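Side-chain contacts in uncharacterized protein (Candida albicans, PDB 5K04), which probably serves as the non-catalytic, auxiliary subunit of the NatB N-terminal acetyltransferase complex, supporting the acetylation of protein N-termini by its catalytic partner: residues S582-D587 / N619-T624; I623-L628 / K677-R682. One frame throughout, in Å; residues are numbered along the deposited sequence.

Contact 1: S582-D587 / N619-T624; sequences SIVFED and NLLKIT
Val584 and Leu621 bring the two backbones nearest, their CA atoms 6.9 Å apart, where the last turn of helix 571-584 meets helix 608-625. Leu621 points from its backbone toward helix 571-584. Ile583 answers with its CG2 methyl, which sits 3.8 Å from Leu621 CB; the chi1 of -66° sets this branch anti to the backbone N. CD1 of Ile583 reaches the CD1 methyl of Leu621 more loosely, at 4.1 Å, and the two side chains cross at about a right angle. The arrangement is plain helix-helix packing within the all-helical C-terminal part of this MDM20/NAA25-family subunit, and helix 591-601 adds Leu593 and Leu594 against Ile583. Val584 CG2 packs on Leu621 CD2 at 3.6 Å, a methyl that Ile583 CG2 also approaches. Val584 CG1 turns instead over one face of the Phe585 ring, 3.6 Å above its plane and offset toward the rim. On the helix 608-625 side, Thr624 OG1 donates to Leu620 O (2.8 Å), tilted 24° from the carbonyl plane, and Leu620 O also accepts the backbone bond from Thr624 N.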
loop_
_atom_site.group_PDB
_atom_site.type_symbol
_atom_site.label_atom_id
_atom_site.label_comp_id
_atom_site.label_asym_id
_atom_site.label_seq_id
_atom_site.Cartn_x
_atom_site.Cartn_y
_atom_site.Cartn_z
ATOM N N SER A 582 -10.598 7.768 22.317
ATOM C CA SER A 582 -9.496 8.326 23.092
ATOM C C SER A 582 -10.013 9.189 24.236
ATOM O O SER A 582 -9.442 9.190 25.334
ATOM C CB SER A 582 -8.581 9.145 22.181
ATOM O OG SER A 582 -8.085 8.368 21.102
ATOM N N ILE A 583 -11.099 9.924 23.992
ATOM C CA ILE A 583 -11.663 10.824 24.996
ATOM C C ILE A 583 -12.426 10.043 26.059
ATOM O O ILE A 583 -12.237 10.256 27.259
ATOM C CB ILE A 583 -12.562 11.864 24.308
ATOM C CG1 ILE A 583 -11.708 12.777 23.426
ATOM C CG2 ILE A 583 -13.363 12.633 25.342
ATOM C CD1 ILE A 583 -12.456 13.437 22.270
ATOM N N VAL A 584 -13.298 9.133 25.624
ATOM C CA VAL A 584 -14.023 8.248 26.535
ATOM C C VAL A 584 -13.085 7.662 27.584
ATOM O O VAL A 584 -13.406 7.621 28.780
ATOM C CB VAL A 584 -14.723 7.135 25.730
ATOM C CG1 VAL A 584 -15.231 6.043 26.665
ATOM C CG2 VAL A 584 -15.840 7.715 24.891
ATOM N N PHE A 585 -11.900 7.219 27.156
ATOM C CA PHE A 585 -10.958 6.543 28.039
ATOM C C PHE A 585 -9.785 7.438 28.444
ATOM O O PHE A 585 -8.712 6.946 28.798
ATOM C CB PHE A 585 -10.471 5.243 27.398
ATOM C CG PHE A 585 -11.563 4.200 27.245
ATOM C CD1 PHE A 585 -11.933 3.394 28.321
ATOM C CD2 PHE A 585 -12.227 4.035 26.035
ATOM C CE1 PHE A 585 -12.933 2.428 28.183
ATOM C CE2 PHE A 585 -13.228 3.078 25.888
ATOM C CZ PHE A 585 -13.587 2.273 26.961
ATOM N N GLU A 586 -9.990 8.755 28.418
ATOM C CA GLU A 586 -9.035 9.705 28.979
ATOM C C GLU A 586 -9.349 9.895 30.461
ATOM O O GLU A 586 -10.505 10.128 30.830
ATOM C CB GLU A 586 -9.097 11.038 28.221
ATOM C CG GLU A 586 -8.161 12.151 28.714
ATOM C CD GLU A 586 -6.734 11.691 28.987
ATOM O OE1 GLU A 586 -6.204 10.856 28.231
ATOM O OE2 GLU A 586 -6.146 12.164 29.982
ATOM N N ASP A 587 -8.323 9.758 31.309
ATOM C CA ASP A 587 -8.513 9.820 32.753
ATOM C C ASP A 587 -7.998 11.097 33.398
ATOM O O ASP A 587 -8.344 11.364 34.556
ATOM C CB ASP A 587 -7.833 8.623 33.436
ATOM C CG ASP A 587 -8.231 7.296 32.823
ATOM O OD1 ASP A 587 -9.435 7.114 32.518
ATOM O OD2 ASP A 587 -7.339 6.434 32.656
ATOM N N ASN A 619 -21.007 16.997 22.582
ATOM C CA ASN A 619 -21.730 17.386 23.787
ATOM C C ASN A 619 -21.679 16.290 24.837
ATOM O O ASN A 619 -21.606 16.573 26.044
ATOM C CB ASN A 619 -23.183 17.725 23.434
ATOM C CG ASN A 619 -23.300 19.021 22.647
ATOM O OD1 ASN A 619 -22.382 19.406 21.927
ATOM N ND2 ASN A 619 -24.414 19.717 22.821
ATOM N N LEU A 620 -21.723 15.028 24.392
ATOM C CA LEU A 620 -21.732 13.901 25.317
ATOM C C LEU A 620 -20.408 13.797 26.056
ATOM O O LEU A 620 -20.381 13.570 27.273
ATOM C CB LEU A 620 -22.025 12.610 24.551
ATOM C CG LEU A 620 -21.947 11.305 25.351
ATOM C CD1 LEU A 620 -22.965 11.313 26.498
ATOM C CD2 LEU A 620 -22.136 10.086 24.447
ATOM N N LEU A 621 -19.300 13.977 25.336
ATOM C CA LEU A 621 -17.980 13.819 25.929
ATOM C C LEU A 621 -17.631 15.001 26.821
ATOM O O LEU A 621 -17.024 14.820 27.879
ATOM C CB LEU A 621 -16.948 13.643 24.817
ATOM C CG LEU A 621 -17.250 12.448 23.901
ATOM C CD1 LEU A 621 -16.421 12.508 22.630
ATOM C CD2 LEU A 621 -16.997 11.137 24.631
ATOM N N LYS A 622 -18.023 16.214 26.408
ATOM C CA LYS A 622 -17.761 17.412 27.206
ATOM C C LYS A 622 -18.449 17.330 28.566
ATOM O O LYS A 622 -17.871 17.699 29.595
ATOM C CB LYS A 622 -18.219 18.659 26.435
ATOM C CG LYS A 622 -17.071 19.532 25.920
ATOM C CD LYS A 622 -17.529 20.945 25.586
ATOM C CE LYS A 622 -16.963 21.995 26.525
ATOM N NZ LYS A 622 -15.641 22.524 26.094
ATOM N N ILE A 623 -19.678 16.815 28.581
ATOM C CA ILE A 623 -20.479 16.717 29.794
ATOM C C ILE A 623 -19.966 15.622 30.722
ATOM O O ILE A 623 -20.062 15.746 31.947
ATOM C CB ILE A 623 -21.933 16.474 29.367
ATOM C CG1 ILE A 623 -22.631 17.782 29.035
ATOM C CG2 ILE A 623 -22.690 15.688 30.366
ATOM C CD1 ILE A 623 -23.843 17.524 28.196
ATOM N N THR A 624 -19.411 14.548 30.168
ATOM C CA THR A 624 -18.938 13.421 30.968
ATOM C C THR A 624 -17.445 13.454 31.275
ATOM O O THR A 624 -17.032 12.904 32.297
ATOM C CB THR A 624 -19.257 12.108 30.255
ATOM O OG1 THR A 624 -18.691 12.135 28.937
ATOM C CG2 THR A 624 -20.772 11.923 30.164
#

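Contact 2: I623-L628 / K677-R682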
loop_
_atom_site.group_PDB
_atom_site.type_symbol
_atom_site.label_atom_id
_atom_site.label_comp_id
_atom_site.label_asym_id
_atom_site.label_seq_id
_atom_site.Cartn_x
_atom_site.Cartn_y
_atom_site.Cartn_z
ATOM N N ILE A 623 -19.678 16.815 28.581
ATOM C CA ILE A 623 -20.479 16.717 29.794
ATOM C C ILE A 623 -19.966 15.622 30.722
ATOM O O ILE A 623 -20.062 15.746 31.947
ATOM C CB ILE A 623 -21.933 16.474 29.367
ATOM C CG1 ILE A 623 -22.631 17.782 29.035
ATOM C CG2 ILE A 623 -22.690 15.688 30.366
ATOM C CD1 ILE A 623 -23.843 17.524 28.196
ATOM N N THR A 624 -19.411 14.548 30.168
ATOM C CA THR A 624 -18.938 13.421 30.968
ATOM C C THR A 624 -17.445 13.454 31.275
ATOM O O THR A 624 -17.032 12.904 32.297
ATOM C CB THR A 624 -19.257 12.108 30.255
ATOM O OG1 THR A 624 -18.691 12.135 28.937
ATOM C CG2 THR A 624 -20.772 11.923 30.164
ATOM N N LYS A 625 -16.626 14.096 30.440
ATOM C CA LYS A 625 -15.178 13.961 30.543
ATOM C C LYS A 625 -14.472 15.286 30.820
ATOM O O LYS A 625 -13.236 15.333 30.797
ATOM C CB LYS A 625 -14.614 13.328 29.260
ATOM C CG LYS A 625 -15.286 12.017 28.844
ATOM C CD LYS A 625 -14.993 10.916 29.846
ATOM C CE LYS A 625 -13.497 10.746 30.038
ATOM N NZ LYS A 625 -13.185 9.610 30.928
ATOM N N THR A 626 -15.215 16.364 31.062
ATOM C CA THR A 626 -14.618 17.635 31.433
ATOM C C THR A 626 -15.369 18.224 32.612
ATOM O O THR A 626 -16.495 17.838 32.925
ATOM C CB THR A 626 -14.605 18.657 30.280
ATOM O OG1 THR A 626 -15.941 19.086 29.980
ATOM C CG2 THR A 626 -13.979 18.041 29.048
ATOM N N LYS A 627 -14.713 19.178 33.256
ATOM C CA LYS A 627 -15.279 19.911 34.373
ATOM C C LYS A 627 -15.940 21.163 33.815
ATOM O O LYS A 627 -15.270 22.012 33.219
ATOM C CB LYS A 627 -14.181 20.246 35.378
ATOM C CG LYS A 627 -14.651 20.497 36.793
ATOM C CD LYS A 627 -13.461 20.451 37.747
ATOM C CE LYS A 627 -13.796 21.029 39.115
ATOM N NZ LYS A 627 -13.914 22.516 39.078
ATOM N N LEU A 628 -17.257 21.257 33.972
ATOM C CA LEU A 628 -18.032 22.383 33.474
ATOM C C LEU A 628 -18.814 23.004 34.620
ATOM O O LEU A 628 -19.188 22.321 35.579
ATOM C CB LEU A 628 -19.012 21.961 32.366
ATOM C CG LEU A 628 -18.429 21.294 31.116
ATOM C CD1 LEU A 628 -19.543 20.604 30.305
ATOM C CD2 LEU A 628 -17.665 22.305 30.259
ATOM N N LYS A 677 -24.321 4.487 27.048
ATOM C CA LYS A 677 -24.499 3.590 28.187
ATOM C C LYS A 677 -23.194 3.387 28.938
ATOM O O LYS A 677 -23.186 3.333 30.172
ATOM C CB LYS A 677 -25.077 2.253 27.719
ATOM C CG LYS A 677 -26.494 2.406 27.183
ATOM C CD LYS A 677 -27.092 1.111 26.661
ATOM C CE LYS A 677 -28.543 1.341 26.276
ATOM N NZ LYS A 677 -29.195 0.104 25.771
ATOM N N LEU A 678 -22.077 3.287 28.215
ATOM C CA LEU A 678 -20.785 3.137 28.875
ATOM C C LEU A 678 -20.492 4.340 29.768
ATOM O O LEU A 678 -20.117 4.188 30.940
ATOM C CB LEU A 678 -19.698 2.935 27.819
ATOM C CG LEU A 678 -18.262 2.580 28.214
ATOM C CD1 LEU A 678 -17.546 1.980 27.039
ATOM C CD2 LEU A 678 -17.520 3.811 28.654
ATOM N N LEU A 679 -20.680 5.548 29.233
ATOM C CA LEU A 679 -20.410 6.755 30.005
ATOM C C LEU A 679 -21.392 6.919 31.160
ATOM O O LEU A 679 -21.013 7.405 32.233
ATOM C CB LEU A 679 -20.443 7.970 29.087
ATOM C CG LEU A 679 -19.251 8.008 28.123
ATOM C CD1 LEU A 679 -19.441 9.059 27.053
ATOM C CD2 LEU A 679 -17.961 8.263 28.903
ATOM N N ALA A 680 -22.654 6.524 30.965
ATOM C CA ALA A 680 -23.616 6.583 32.061
ATOM C C ALA A 680 -23.149 5.761 33.258
ATOM O O ALA A 680 -23.364 6.154 34.412
ATOM C CB ALA A 680 -24.979 6.099 31.586
ATOM N N LYS A 681 -22.506 4.618 33.004
ATOM C CA LYS A 681 -21.913 3.826 34.076
ATOM C C LYS A 681 -20.713 4.540 34.691
ATOM O O LYS A 681 -20.685 4.810 35.896
ATOM C CB LYS A 681 -21.486 2.458 33.536
ATOM C CG LYS A 681 -22.590 1.609 32.922
ATOM C CD LYS A 681 -21.986 0.383 32.235
ATOM C CE LYS A 681 -22.981 -0.336 31.328
ATOM N NZ LYS A 681 -22.297 -1.312 30.419
ATOM N N ARG A 682 -19.702 4.848 33.866
ATOM C CA ARG A 682 -18.454 5.429 34.363
ATOM C C ARG A 682 -18.659 6.800 34.994
ATOM O O ARG A 682 -17.885 7.189 35.875
ATOM C CB ARG A 682 -17.428 5.540 33.233
ATOM C CG ARG A 682 -16.635 4.284 32.947
ATOM C CD ARG A 682 -15.759 4.469 31.698
ATOM N NE ARG A 682 -14.729 5.509 31.836
ATOM C CZ ARG A 682 -13.419 5.262 31.836
ATOM N NH1 ARG A 682 -12.993 4.008 31.704
ATOM N NH2 ARG A 682 -12.541 6.256 31.966
#
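Thr624 and Leu679 mark the closest approach of the two backbones, CA to CA 6.9 Å, with the C-terminal part of helix 608-625 facing helix 661-682. Both residues point toward each other's helix, and their side chains cross at about a right angle. Leu679 presents both methyls to the threonine hydroxyl: CD1 lies 3.7 Å and CD2 3.9 Å from Thr624 OG1, so the hydroxyl oxygen, which is already hydrogen-bonded to Leu620 O, has hydrocarbon against it on this side. Thr624 CG2 packs more loosely against Leu679 CB. The CD2 methyl also receives the aliphatic part of Lys625, whose CD comes to 4.1 Å. The lysine chain is bent at both chi2 (-67°) and chi3 (-55°), and these two bends bring the ammonium group to Arg682. There Lys625 NZ stands at the edge of the guanidinium, near its plane, 3.6 Å from Arg682 NH2. Two like charges are thus close together, yet each has a partner of opposite polarity in the 582-587 segment: Lys625 NZ is probably hydrogen-bonded to the carbonyl oxygens of Val584 and Glu586, and Arg682 NH2 forms a salt bridge with Asp587 OD1. Phe585 also touches Arg682. These acceptors, at and just after the end of helix 571-584, probably offset much of the repulsion between the two cations.

Contacts 1 and 2 are neighbouring packings of helix 608-625, sharing Ile623 and Thr624, with centres about 6 Å apart. Leu621 takes Ile583 and Val584 and also touches Leu679, while Thr624 and Lys625 complete the contact with helix 661-682. Polar bonds join the two as well: Lys625 NZ of contact 2 is probably hydrogen-bonded to Glu586 O (2.7 Å) and Val584 O (2.9 Å) of contact 1, so one ammonium group tethers the end of helix 571-584 to helix 608-625. Val584 also touches Leu678, so all three helices meet one another. The centres of contacts 1 and 2 lie about 29 and 35 Å from the centre of the chain, and the other protein chain touches neither.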